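Local atomic coordinates of conserved hypothetical alanine RICH protein (Mycobacterium tuberculosis, PDB entry 2IB0), a protein that is of unknown function but has a domain of the ferritin clan and folds as a four-helix bundle. Residues A[24-29]-A[70-75]; A[38-43]-A[57-62]; A[106-111]-A[139-144]. One frame throughout, in Å; residues are numbered along the deposited sequence.

Contact 1 of 3, residues A[24-29]-A[70-75]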
ATOM      1  N   ALA A  24       9.891   8.002 -18.004  1.00 32.76           N
ATOM      2  CA  ALA A  24       9.196   6.898 -18.608  1.00 32.15           C
ATOM      3  C   ALA A  24       8.290   6.236 -17.617  1.00 31.68           C
ATOM      4  O   ALA A  24       7.158   5.911 -17.978  1.00 33.01           O
ATOM      5  CB  ALA A  24      10.161   5.892 -19.214  1.00 33.57           C
ATOM      6  N   ALA A  25       8.756   6.039 -16.367  1.00 30.30           N
ATOM      7  CA  ALA A  25       7.910   5.400 -15.394  1.00 28.96           C
ATOM      8  C   ALA A  25       6.692   6.271 -15.075  1.00 27.92           C
ATOM      9  O   ALA A  25       5.628   5.763 -14.848  1.00 25.88           O
ATOM     10  CB  ALA A  25       8.712   5.049 -14.083  1.00 28.52           C
ATOM     11  N   LEU A  26       6.869   7.582 -14.963  1.00 27.95           N
ATOM     12  CA  LEU A  26       5.767   8.409 -14.498  1.00 28.34           C
ATOM     13  C   LEU A  26       4.731   8.639 -15.611  1.00 30.05           C
ATOM     14  O   LEU A  26       3.514   8.764 -15.320  1.00 28.64           O
ATOM     15  CB  LEU A  26       6.306   9.736 -13.938  1.00 29.06           C
ATOM     16  CG  LEU A  26       5.295  10.722 -13.330  1.00 29.77           C
ATOM     17  CD1 LEU A  26       4.619  10.194 -12.095  1.00 26.83           C
ATOM     18  CD2 LEU A  26       5.877  12.122 -13.103  1.00 27.66           C
ATOM     19  N   CYS A  27       5.215   8.716 -16.865  1.00 30.92           N
ATOM     20  CA  CYS A  27       4.341   8.711 -18.030  1.00 32.39           C
ATOM     21  C   CYS A  27       3.520   7.433 -18.102  1.00 31.42           C
ATOM     22  O   CYS A  27       2.330   7.501 -18.315  1.00 30.72           O
ATOM     23  CB  CYS A  27       5.113   8.955 -19.358  1.00 33.32           C
ATOM     24  SG  CYS A  27       5.706  10.668 -19.540  1.00 39.21           S
ATOM     25  N   ASP A  28       4.142   6.267 -17.903  1.00 32.90           N
ATOM     26  CA  ASP A  28       3.375   5.001 -17.862  1.00 33.64           C
ATOM     27  C   ASP A  28       2.298   5.029 -16.781  1.00 33.71           C
ATOM     28  O   ASP A  28       1.211   4.517 -16.993  1.00 35.20           O
ATOM     29  CB  ASP A  28       4.257   3.807 -17.544  1.00 34.53           C
ATOM     30  CG  ASP A  28       5.184   3.440 -18.670  1.00 38.04           C
ATOM     31  OD1 ASP A  28       4.895   3.776 -19.835  1.00 39.06           O
ATOM     32  OD2 ASP A  28       6.233   2.831 -18.363  1.00 40.42           O
ATOM     33  N   ALA A  29       2.588   5.664 -15.657  1.00 31.85           N
ATOM     34  CA  ALA A  29       1.711   5.565 -14.500  1.00 32.28           C
ATOM     35  C   ALA A  29       0.541   6.470 -14.767  1.00 32.60           C
ATOM     36  O   ALA A  29      -0.583   6.134 -14.437  1.00 32.68           O
ATOM     37  CB  ALA A  29       2.442   6.000 -13.244  1.00 31.01           C
ATOM     38  N   ILE A  70       0.041  15.282 -13.944  1.00 34.26           N
ATOM     39  CA  ILE A  70       0.115  16.272 -15.041  1.00 35.63           C
ATOM     40  C   ILE A  70       0.994  17.476 -14.641  1.00 37.02           C
ATOM     41  O   ILE A  70       1.871  17.899 -15.399  1.00 37.49           O
ATOM     42  CB  ILE A  70      -1.300  16.672 -15.544  1.00 35.75           C
ATOM     43  CG1 ILE A  70      -1.936  15.452 -16.246  1.00 36.23           C
ATOM     44  CG2 ILE A  70      -1.270  17.933 -16.477  1.00 35.80           C
ATOM     45  CD1 ILE A  70      -3.420  15.568 -16.629  1.00 35.89           C
ATOM     46  N   VAL A  71       0.802  17.975 -13.422  1.00 38.16           N
ATOM     47  CA  VAL A  71       1.619  19.062 -12.896  1.00 38.80           C
ATOM     48  C   VAL A  71       3.097  18.623 -12.785  1.00 38.93           C
ATOM     49  O   VAL A  71       3.986  19.329 -13.244  1.00 38.83           O
ATOM     50  CB  VAL A  71       1.043  19.583 -11.531  1.00 38.98           C
ATOM     51  CG1 VAL A  71       2.029  20.518 -10.805  1.00 39.17           C
ATOM     52  CG2 VAL A  71      -0.306  20.276 -11.750  1.00 37.12           C
ATOM     53  N   MET A  72       3.345  17.450 -12.202  1.00 38.95           N
ATOM     54  CA  MET A  72       4.721  16.923 -12.013  1.00 38.25           C
ATOM     55  C   MET A  72       5.488  16.826 -13.328  1.00 37.86           C
ATOM     56  O   MET A  72       6.641  17.268 -13.414  1.00 38.20           O
ATOM     57  CB  MET A  72       4.707  15.542 -11.361  1.00 38.33           C
ATOM     58  CG  MET A  72       4.406  15.525  -9.876  1.00 38.90           C
ATOM     59  SD  MET A  72       3.900  13.901  -9.255  1.00 38.69           S
ATOM     60  CE  MET A  72       5.484  13.108  -8.990  1.00 34.06           C
ATOM     61  N   LEU A  73       4.854  16.255 -14.347  1.00 36.78           N
ATOM     62  CA  LEU A  73       5.490  16.114 -15.659  1.00 36.88           C
ATOM     63  C   LEU A  73       5.835  17.487 -16.252  1.00 37.78           C
ATOM     64  O   LEU A  73       6.908  17.637 -16.845  1.00 37.47           O
ATOM     65  CB  LEU A  73       4.650  15.251 -16.621  1.00 35.81           C
ATOM     66  CG  LEU A  73       4.526  13.761 -16.202  1.00 36.89           C
ATOM     67  CD1 LEU A  73       3.425  13.041 -16.991  1.00 35.06           C
ATOM     68  CD2 LEU A  73       5.851  12.997 -16.357  1.00 35.36           C
ATOM     69  N   SER A  74       4.958  18.485 -16.051  1.00 38.33           N
ATOM     70  CA  SER A  74       5.253  19.875 -16.447  1.00 39.83           C
ATOM     71  C   SER A  74       6.468  20.484 -15.734  1.00 39.46           C
ATOM     72  O   SER A  74       7.328  21.131 -16.368  1.00 39.49           O
ATOM     73  CB  SER A  74       4.022  20.772 -16.287  1.00 40.52           C
ATOM     74  OG  SER A  74       2.968  20.291 -17.106  1.00 42.82           O
ATOM     75  N   ALA A  75       6.557  20.267 -14.424  1.00 38.91           N
ATOM     76  CA  ALA A  75       7.730  20.688 -13.661  1.00 39.11           C
ATOM     77  C   ALA A  75       9.041  20.090 -14.214  1.00 39.38           C
ATOM     78  O   ALA A  75      10.110  20.692 -14.072  1.00 39.69           O
ATOM     79  CB  ALA A  75       7.556  20.353 -12.185  1.00 38.53           C
TER
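Ile70 O, on the helix whose Met72 and Leu73 face Leu26 and Cys27, is gripped by two donors from Ser74 one turn on. Ser74 OG reaches Ile70 O at 3.1 Å, tilted 28° from the carbonyl plane, and the backbone Ser74 N also bonds to it, at 3.2 Å. This serine thus folds its hydroxyl back onto its own helix, while the contact itself is entirely apolar. Its central pair is Leu26 and Leu73, whose side chains slide past each other in opposite directions. Leu26 CD2 meets Leu73 CD2 at 3.4 Å, closer than usual for two methyl carbons, which marks a locally tight spot. With chi1 at -177°, Leu26 carries CG trans to its backbone nitrogen, which brings CD2 against Leu73. The same Leu26 CD2 also touches Met72 CB, 4.0 Å away, so that one methyl spans two successive residues. Cys27 SG also lies 3.9 Å from Leu73 CD2 and near its sister methyl, leaving the leucine fork against both a thiol and a leucine. Trp114 of helix 96-120 packs on Leu26, and Phe129 of helix 124-150 on Met72; Val78 and Pro81, in the loop after the second helix, touch Cys27. The axes of the two short segments run 155° apart in direction and approach to 10.7 Å, a spacing bridged by the leucine pair, with Met72 and Cys27 beside it. It is an antiparallel helix pair at one end of a four-helix bundle.

Contact 2 of 3, residues A[38-43]-A[57-62]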
ATOM      1  N   TYR A  38     -11.277   5.909 -16.836  1.00 33.26           N
ATOM      2  CA  TYR A  38     -12.203   5.421 -17.863  1.00 33.37           C
ATOM      3  C   TYR A  38     -12.896   4.124 -17.399  1.00 33.93           C
ATOM      4  O   TYR A  38     -14.110   3.959 -17.572  1.00 33.80           O
ATOM      5  CB  TYR A  38     -11.444   5.224 -19.177  1.00 33.05           C
ATOM      6  CG  TYR A  38     -12.141   4.475 -20.274  1.00 33.25           C
ATOM      7  CD1 TYR A  38     -12.995   5.147 -21.155  1.00 30.19           C
ATOM      8  CD2 TYR A  38     -11.903   3.108 -20.498  1.00 32.66           C
ATOM      9  CE1 TYR A  38     -13.632   4.480 -22.213  1.00 35.61           C
ATOM     10  CE2 TYR A  38     -12.545   2.432 -21.591  1.00 32.90           C
ATOM     11  CZ  TYR A  38     -13.403   3.124 -22.418  1.00 34.23           C
ATOM     12  OH  TYR A  38     -14.021   2.534 -23.512  1.00 32.83           O
ATOM     13  N   GLY A  39     -12.140   3.215 -16.786  1.00 33.15           N
ATOM     14  CA  GLY A  39     -12.699   1.928 -16.419  1.00 32.69           C
ATOM     15  C   GLY A  39     -13.714   2.047 -15.304  1.00 32.07           C
ATOM     16  O   GLY A  39     -14.651   1.257 -15.210  1.00 31.01           O
ATOM     17  N   TYR A  40     -13.504   3.004 -14.406  1.00 31.66           N
ATOM     18  CA  TYR A  40     -14.440   3.162 -13.298  1.00 31.04           C
ATOM     19  C   TYR A  40     -15.788   3.728 -13.751  1.00 31.02           C
ATOM     20  O   TYR A  40     -16.765   3.558 -13.053  1.00 31.61           O
ATOM     21  CB  TYR A  40     -13.859   4.012 -12.183  1.00 31.21           C
ATOM     22  CG  TYR A  40     -13.173   3.257 -11.067  1.00 31.38           C
ATOM     23  CD1 TYR A  40     -11.805   3.371 -10.865  1.00 31.69           C
ATOM     24  CD2 TYR A  40     -13.905   2.410 -10.212  1.00 32.21           C
ATOM     25  CE1 TYR A  40     -11.159   2.658  -9.801  1.00 31.02           C
ATOM     26  CE2 TYR A  40     -13.290   1.704  -9.196  1.00 33.28           C
ATOM     27  CZ  TYR A  40     -11.901   1.826  -8.991  1.00 30.96           C
ATOM     28  OH  TYR A  40     -11.291   1.148  -7.939  1.00 30.34           O
ATOM     29  N   GLY A  41     -15.824   4.412 -14.901  1.00 29.91           N
ATOM     30  CA  GLY A  41     -17.092   4.738 -15.534  1.00 29.69           C
ATOM     31  C   GLY A  41     -17.901   3.465 -15.774  1.00 29.79           C
ATOM     32  O   GLY A  41     -19.113   3.455 -15.584  1.00 28.47           O
ATOM     33  N   ILE A  42     -17.234   2.408 -16.235  1.00 28.78           N
ATOM     34  CA  ILE A  42     -17.903   1.142 -16.492  1.00 30.00           C
ATOM     35  C   ILE A  42     -18.255   0.426 -15.176  1.00 30.16           C
ATOM     36  O   ILE A  42     -19.360  -0.074 -15.018  1.00 29.28           O
ATOM     37  CB  ILE A  42     -17.073   0.246 -17.429  1.00 30.83           C
ATOM     38  CG1 ILE A  42     -17.112   0.815 -18.863  1.00 32.15           C
ATOM     39  CG2 ILE A  42     -17.673  -1.162 -17.517  1.00 33.86           C
ATOM     40  CD1 ILE A  42     -16.093   1.953 -19.109  1.00 31.54           C
ATOM     41  N   VAL A  43     -17.324   0.415 -14.227  1.00 29.81           N
ATOM     42  CA  VAL A  43     -17.597  -0.110 -12.898  1.00 30.50           C
ATOM     43  C   VAL A  43     -18.876   0.536 -12.374  1.00 30.72           C
ATOM     44  O   VAL A  43     -19.808  -0.166 -11.959  1.00 31.72           O
ATOM     45  CB  VAL A  43     -16.406   0.136 -11.950  1.00 30.49           C
ATOM     46  CG1 VAL A  43     -16.741  -0.255 -10.502  1.00 31.26           C
ATOM     47  CG2 VAL A  43     -15.186  -0.609 -12.444  1.00 29.70           C
ATOM     48  N   ASP A  57     -15.447   7.557  -4.295  1.00 37.13           N
ATOM     49  CA  ASP A  57     -14.156   7.637  -3.617  1.00 38.05           C
ATOM     50  C   ASP A  57     -13.005   7.310  -4.561  1.00 37.11           C
ATOM     51  O   ASP A  57     -12.050   8.043  -4.636  1.00 36.43           O
ATOM     52  CB  ASP A  57     -14.094   6.589  -2.482  1.00 39.73           C
ATOM     53  CG  ASP A  57     -14.705   7.054  -1.175  1.00 45.47           C
ATOM     54  OD1 ASP A  57     -15.130   8.237  -1.066  1.00 50.52           O
ATOM     55  OD2 ASP A  57     -14.742   6.197  -0.233  1.00 53.16           O
ATOM     56  N   ALA A  58     -13.074   6.145  -5.214  1.00 38.12           N
ATOM     57  CA  ALA A  58     -12.013   5.715  -6.120  1.00 39.16           C
ATOM     58  C   ALA A  58     -11.799   6.739  -7.265  1.00 39.40           C
ATOM     59  O   ALA A  58     -10.669   7.093  -7.579  1.00 39.08           O
ATOM     60  CB  ALA A  58     -12.306   4.318  -6.670  1.00 38.26           C
ATOM     61  N   LEU A  59     -12.890   7.227  -7.850  1.00 39.23           N
ATOM     62  CA  LEU A  59     -12.810   8.170  -8.971  1.00 39.66           C
ATOM     63  C   LEU A  59     -12.208   9.521  -8.584  1.00 40.13           C
ATOM     64  O   LEU A  59     -11.411  10.059  -9.317  1.00 40.55           O
ATOM     65  CB  LEU A  59     -14.178   8.376  -9.651  1.00 39.31           C
ATOM     66  CG  LEU A  59     -14.628   7.429 -10.765  1.00 37.77           C
ATOM     67  CD1 LEU A  59     -16.095   7.606 -11.039  1.00 35.89           C
ATOM     68  CD2 LEU A  59     -13.824   7.701 -12.020  1.00 35.58           C
ATOM     69  N   LYS A  60     -12.548  10.037  -7.411  1.00 40.46           N
ATOM     70  CA  LYS A  60     -11.986  11.309  -6.946  1.00 41.48           C
ATOM     71  C   LYS A  60     -10.489  11.150  -6.647  1.00 39.78           C
ATOM     72  O   LYS A  60      -9.670  11.983  -7.032  1.00 40.29           O
ATOM     73  CB  LYS A  60     -12.777  11.820  -5.738  1.00 41.07           C
ATOM     74  CG  LYS A  60     -12.164  12.963  -4.955  1.00 45.49           C
ATOM     75  CD  LYS A  60     -12.906  13.190  -3.610  1.00 45.03           C
ATOM     76  CE  LYS A  60     -12.295  12.349  -2.442  1.00 52.35           C
ATOM     77  NZ  LYS A  60     -12.563  12.919  -1.037  1.00 52.10           N
ATOM     78  N   GLN A  61     -10.137  10.061  -5.982  1.00 39.31           N
ATOM     79  CA  GLN A  61      -8.731   9.699  -5.744  1.00 38.59           C
ATOM     80  C   GLN A  61      -7.879   9.595  -7.040  1.00 37.33           C
ATOM     81  O   GLN A  61      -6.773  10.139  -7.125  1.00 35.38           O
ATOM     82  CB  GLN A  61      -8.659   8.402  -4.949  1.00 38.42           C
ATOM     83  CG  GLN A  61      -7.249   7.913  -4.691  1.00 39.13           C
ATOM     84  CD  GLN A  61      -7.263   6.580  -3.942  1.00 40.45           C
ATOM     85  OE1 GLN A  61      -7.161   5.508  -4.541  1.00 42.37           O
ATOM     86  NE2 GLN A  61      -7.463   6.652  -2.648  1.00 37.13           N
ATOM     87  N   HIS A  62      -8.408   8.892  -8.031  1.00 36.50           N
ATOM     88  CA  HIS A  62      -7.711   8.809  -9.313  1.00 36.01           C
ATOM     89  C   HIS A  62      -7.671  10.120 -10.093  1.00 35.53           C
ATOM     90  O   HIS A  62      -6.638  10.436 -10.664  1.00 36.65           O
ATOM     91  CB  HIS A  62      -8.294   7.729 -10.189  1.00 35.12           C
ATOM     92  CG  HIS A  62      -8.068   6.366  -9.670  1.00 33.06           C
ATOM     93  ND1 HIS A  62      -6.848   5.730  -9.772  1.00 33.28           N
ATOM     94  CD2 HIS A  62      -8.890   5.520  -9.007  1.00 32.76           C
ATOM     95  CE1 HIS A  62      -6.932   4.545  -9.194  1.00 34.34           C
ATOM     96  NE2 HIS A  62      -8.167   4.382  -8.747  1.00 32.98           N
TER
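Tyr40 packs against Ala58, Leu59 and His62 in a buried contact between helices 18-46 and 52-75, a consecutive antiparallel pair near the middle of the bundle. The segment axes approach to 10.2 Å and their directions differ by 170°; Tyr40 takes part in every contact across them. The methyl of Ala58 sits over one face of the phenol ring, displaced toward its rim, in a CH-pi contact with CB 3.8 Å from the ring centroid. The closest approach is to the hydroxyl-bearing carbon, Tyr40 CZ to Ala58 CB at 3.4 Å. At the root of the ring, Leu59 bends inward, although its first bond does not aim at the partner helix, and its CD2 rests 3.7 Å from Tyr40 CB. Tyr40 has a chi1 of -94°, turned some 30° beyond the staggered position near -60°, and this places the ring with one face on the Ala58 methyl. His62 meets the ring obliquely: Tyr40 CE1 is 3.6 Å from His62 NE2, and the two planes are inclined at 37°. The polar ends do not bond to each other. Tyr40 OH and His62 NE2 both hydrogen-bond to Glu107 OE2 of helix 96-120, and His62 ND1 is held by Glu33 OE1 farther back on the first helix, which probably fixes the rotation of the imidazole about its CB-CG bond. Many ferritin-like proteins hold a metal centre inside the bundle; no metal is identified beside these residues. Ala103 and Met106 of helix 96-120 and Met140 of helix 124-150 press on Tyr40, so the pair is closed in by both remaining helices.

Contact 3 of 3, residues A[106-111]-A[139-144]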
ATOM      1  N   MET A 106      -7.773  -3.249 -12.039  1.00 32.17           N
ATOM      2  CA  MET A 106      -7.316  -1.899 -12.347  1.00 32.81           C
ATOM      3  C   MET A 106      -6.417  -1.327 -11.245  1.00 31.96           C
ATOM      4  O   MET A 106      -5.380  -0.792 -11.529  1.00 31.72           O
ATOM      5  CB  MET A 106      -8.488  -0.964 -12.686  1.00 31.68           C
ATOM      6  CG  MET A 106      -9.276  -1.344 -13.964  1.00 34.08           C
ATOM      7  SD  MET A 106     -10.278   0.065 -14.487  1.00 33.87           S
ATOM      8  CE  MET A 106     -11.394   0.104 -13.044  1.00 25.88           C
ATOM      9  N   GLU A 107      -6.769  -1.584  -9.993  1.00 33.77           N
ATOM     10  CA  GLU A 107      -6.005  -1.142  -8.818  1.00 33.41           C
ATOM     11  C   GLU A 107      -4.684  -1.869  -8.726  1.00 34.70           C
ATOM     12  O   GLU A 107      -3.664  -1.267  -8.426  1.00 34.44           O
ATOM     13  CB  GLU A 107      -6.860  -1.356  -7.571  1.00 33.40           C
ATOM     14  CG  GLU A 107      -8.121  -0.414  -7.501  1.00 31.50           C
ATOM     15  CD  GLU A 107      -7.821   1.126  -7.571  1.00 34.13           C
ATOM     16  OE1 GLU A 107      -6.669   1.599  -7.352  1.00 34.12           O
ATOM     17  OE2 GLU A 107      -8.777   1.887  -7.817  1.00 32.57           O
ATOM     18  N   ASN A 108      -4.717  -3.188  -8.952  1.00 34.82           N
ATOM     19  CA  ASN A 108      -3.515  -4.004  -9.041  1.00 33.94           C
ATOM     20  C   ASN A 108      -2.574  -3.556 -10.158  1.00 33.77           C
ATOM     21  O   ASN A 108      -1.384  -3.470  -9.934  1.00 33.05           O
ATOM     22  CB  ASN A 108      -3.864  -5.498  -9.179  1.00 34.20           C
ATOM     23  CG  ASN A 108      -4.347  -6.119  -7.862  1.00 35.29           C
ATOM     24  OD1 ASN A 108      -4.957  -7.196  -7.836  1.00 36.25           O
ATOM     25  ND2 ASN A 108      -4.069  -5.459  -6.785  1.00 32.10           N
ATOM     26  N   ASP A 109      -3.091  -3.264 -11.355  1.00 33.04           N
ATOM     27  CA  ASP A 109      -2.264  -2.706 -12.418  1.00 33.32           C
ATOM     28  C   ASP A 109      -1.681  -1.323 -11.999  1.00 33.10           C
ATOM     29  O   ASP A 109      -0.568  -0.956 -12.389  1.00 31.71           O
ATOM     30  CB  ASP A 109      -3.100  -2.504 -13.715  1.00 32.86           C
ATOM     31  CG  ASP A 109      -3.419  -3.822 -14.462  1.00 36.67           C
ATOM     32  OD1 ASP A 109      -2.829  -4.897 -14.167  1.00 37.74           O
ATOM     33  OD2 ASP A 109      -4.260  -3.758 -15.412  1.00 43.59           O
ATOM     34  N   GLY A 110      -2.468  -0.530 -11.266  1.00 33.43           N
ATOM     35  CA  GLY A 110      -1.993   0.768 -10.779  1.00 32.49           C
ATOM     36  C   GLY A 110      -0.882   0.626  -9.727  1.00 33.39           C
ATOM     37  O   GLY A 110       0.089   1.412  -9.740  1.00 34.26           O
ATOM     38  N   ALA A 111      -1.012  -0.330  -8.804  1.00 32.33           N
ATOM     39  CA  ALA A 111       0.096  -0.648  -7.872  1.00 32.67           C
ATOM     40  C   ALA A 111       1.382  -0.986  -8.628  1.00 33.08           C
ATOM     41  O   ALA A 111       2.456  -0.449  -8.354  1.00 33.55           O
ATOM     42  CB  ALA A 111      -0.277  -1.817  -6.943  1.00 32.31           C
ATOM     43  N   VAL A 139      -4.803  -0.366  -1.072  1.00 32.43           N
ATOM     44  CA  VAL A 139      -5.936  -0.269  -0.155  1.00 30.92           C
ATOM     45  C   VAL A 139      -7.237  -0.333  -1.001  1.00 32.11           C
ATOM     46  O   VAL A 139      -8.182  -1.084  -0.666  1.00 31.46           O
ATOM     47  CB  VAL A 139      -5.819   0.993   0.702  1.00 30.92           C
ATOM     48  CG1 VAL A 139      -7.143   1.332   1.357  1.00 31.86           C
ATOM     49  CG2 VAL A 139      -4.666   0.816   1.785  1.00 30.12           C
ATOM     50  N   MET A 140      -7.274   0.357  -2.143  1.00 32.00           N
ATOM     51  CA  MET A 140      -8.471   0.264  -3.017  1.00 31.66           C
ATOM     52  C   MET A 140      -8.796  -1.158  -3.475  1.00 31.88           C
ATOM     53  O   MET A 140      -9.973  -1.565  -3.447  1.00 31.87           O
ATOM     54  CB  MET A 140      -8.393   1.190  -4.239  1.00 33.35           C
ATOM     55  CG  MET A 140      -8.881   2.639  -4.022  1.00 37.97           C
ATOM     56  SD  MET A 140     -10.568   2.882  -3.338  1.00 45.39           S
ATOM     57  CE  MET A 140     -11.344   1.602  -4.081  1.00 37.31           C
ATOM     58  N   ALA A 141      -7.779  -1.891  -3.942  1.00 31.62           N
ATOM     59  CA  ALA A 141      -7.909  -3.314  -4.316  1.00 32.70           C
ATOM     60  C   ALA A 141      -8.433  -4.168  -3.160  1.00 32.72           C
ATOM     61  O   ALA A 141      -9.302  -5.034  -3.378  1.00 32.38           O
ATOM     62  CB  ALA A 141      -6.550  -3.899  -4.882  1.00 32.04           C
ATOM     63  N   THR A 142      -7.923  -3.966  -1.933  1.00 32.76           N
ATOM     64  CA  THR A 142      -8.404  -4.788  -0.840  1.00 32.42           C
ATOM     65  C   THR A 142      -9.889  -4.469  -0.564  1.00 32.18           C
ATOM     66  O   THR A 142     -10.656  -5.350  -0.201  1.00 31.04           O
ATOM     67  CB  THR A 142      -7.606  -4.606   0.507  1.00 34.27           C
ATOM     68  OG1 THR A 142      -7.914  -3.324   1.055  1.00 38.93           O
ATOM     69  CG2 THR A 142      -6.132  -4.685   0.297  1.00 30.99           C
ATOM     70  N   ARG A 143     -10.275  -3.198  -0.666  1.00 31.50           N
ATOM     71  CA  ARG A 143     -11.683  -2.813  -0.498  1.00 32.96           C
ATOM     72  C   ARG A 143     -12.637  -3.461  -1.541  1.00 32.85           C
ATOM     73  O   ARG A 143     -13.728  -3.869  -1.206  1.00 33.31           O
ATOM     74  CB  ARG A 143     -11.826  -1.284  -0.551  1.00 33.73           C
ATOM     75  CG  ARG A 143     -11.132  -0.653   0.597  1.00 28.71           C
ATOM     76  CD  ARG A 143     -11.195   0.898   0.639  1.00 31.92           C
ATOM     77  NE  ARG A 143     -12.574   1.340   0.858  1.00 38.86           N
ATOM     78  CZ  ARG A 143     -13.068   2.553   0.570  1.00 44.04           C
ATOM     79  NH1 ARG A 143     -12.308   3.524   0.024  1.00 42.06           N
ATOM     80  NH2 ARG A 143     -14.358   2.799   0.822  1.00 44.69           N
ATOM     81  N   TRP A 144     -12.219  -3.557  -2.789  1.00 33.08           N
ATOM     82  CA  TRP A 144     -13.020  -4.235  -3.815  1.00 34.31           C
ATOM     83  C   TRP A 144     -13.039  -5.758  -3.669  1.00 34.69           C
ATOM     84  O   TRP A 144     -14.035  -6.391  -3.984  1.00 33.77           O
ATOM     85  CB  TRP A 144     -12.565  -3.834  -5.225  1.00 34.91           C
ATOM     86  CG  TRP A 144     -13.034  -2.478  -5.606  1.00 35.61           C
ATOM     87  CD1 TRP A 144     -12.297  -1.315  -5.633  1.00 34.86           C
ATOM     88  CD2 TRP A 144     -14.370  -2.126  -6.038  1.00 34.02           C
ATOM     89  NE1 TRP A 144     -13.104  -0.255  -6.041  1.00 38.09           N
ATOM     90  CE2 TRP A 144     -14.372  -0.731  -6.309  1.00 35.93           C
ATOM     91  CE3 TRP A 144     -15.559  -2.863  -6.229  1.00 34.96           C
ATOM     92  CZ2 TRP A 144     -15.538  -0.037  -6.765  1.00 36.89           C
ATOM     93  CZ3 TRP A 144     -16.725  -2.166  -6.686  1.00 35.93           C
ATOM     94  CH2 TRP A 144     -16.688  -0.769  -6.936  1.00 33.42           C
TER
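Glu107 lies across Met140 and Ala141 where helices 96-120 and 124-150 come close together, with segment axes only 8.6 Å apart. Its side chain is folded rather than extended: chi1 of -68° sets CG beside the backbone nitrogen, and chi2 of -57° then turns the carboxylate back along the partner helix. The Met140 CB methylene consequently sits over the flat face of that carboxylate, 3.4 Å from Glu107 CD and almost as near to both oxygens. Glu107 CB, in turn, touches Ala141 CB at 3.7 Å. The small Ala141 probably permits the close approach of the backbones, which brings Glu107 CA and Ala141 CA to 5.3 Å. This antiparallel pairing forms the second helical hairpin of the four-helix bundle, with the acid directed into the core, where Tyr40 and His62 bond to OE2. Met140 starts toward Glu107 but is bent at chi2 and again at chi3, the latter -36°, and its end curls away; the side chain packs on Tyr40 and Leu54, with CG against Gln61. At the outer margin, Asn108 brings ND2 to 3.5 Å from Ala141 CB, a plain van der Waals touch. Thr142 OG1 turns back to donate to Val139 O at 2.8 Å, sharing that carbonyl with Arg143 N. Beyond it, Val139 and Thr142 both pack on Val139 of the second subunit.

Overall arrangement
Contacts 1 and 2 join the same two helices, 18-46 and 52-75, at levels whose centres lie 20 Å apart, contact 1 toward one end of the bundle and contact 2 toward its middle; they do not touch. Contact 3 joins the other two helices, and its centre is 11 Å from that of contact 2. These two meet directly in a buried polar cluster: Glu107 OE2 lies 2.6 Å from Tyr40 OH and 2.7 Å from His62 NE2, both probable hydrogen bonds, and thereby ties the two hairpins together. Contact 1 stays about 6 Å from contact 3 at the nearest atoms. No ligand or active site is established for this cluster.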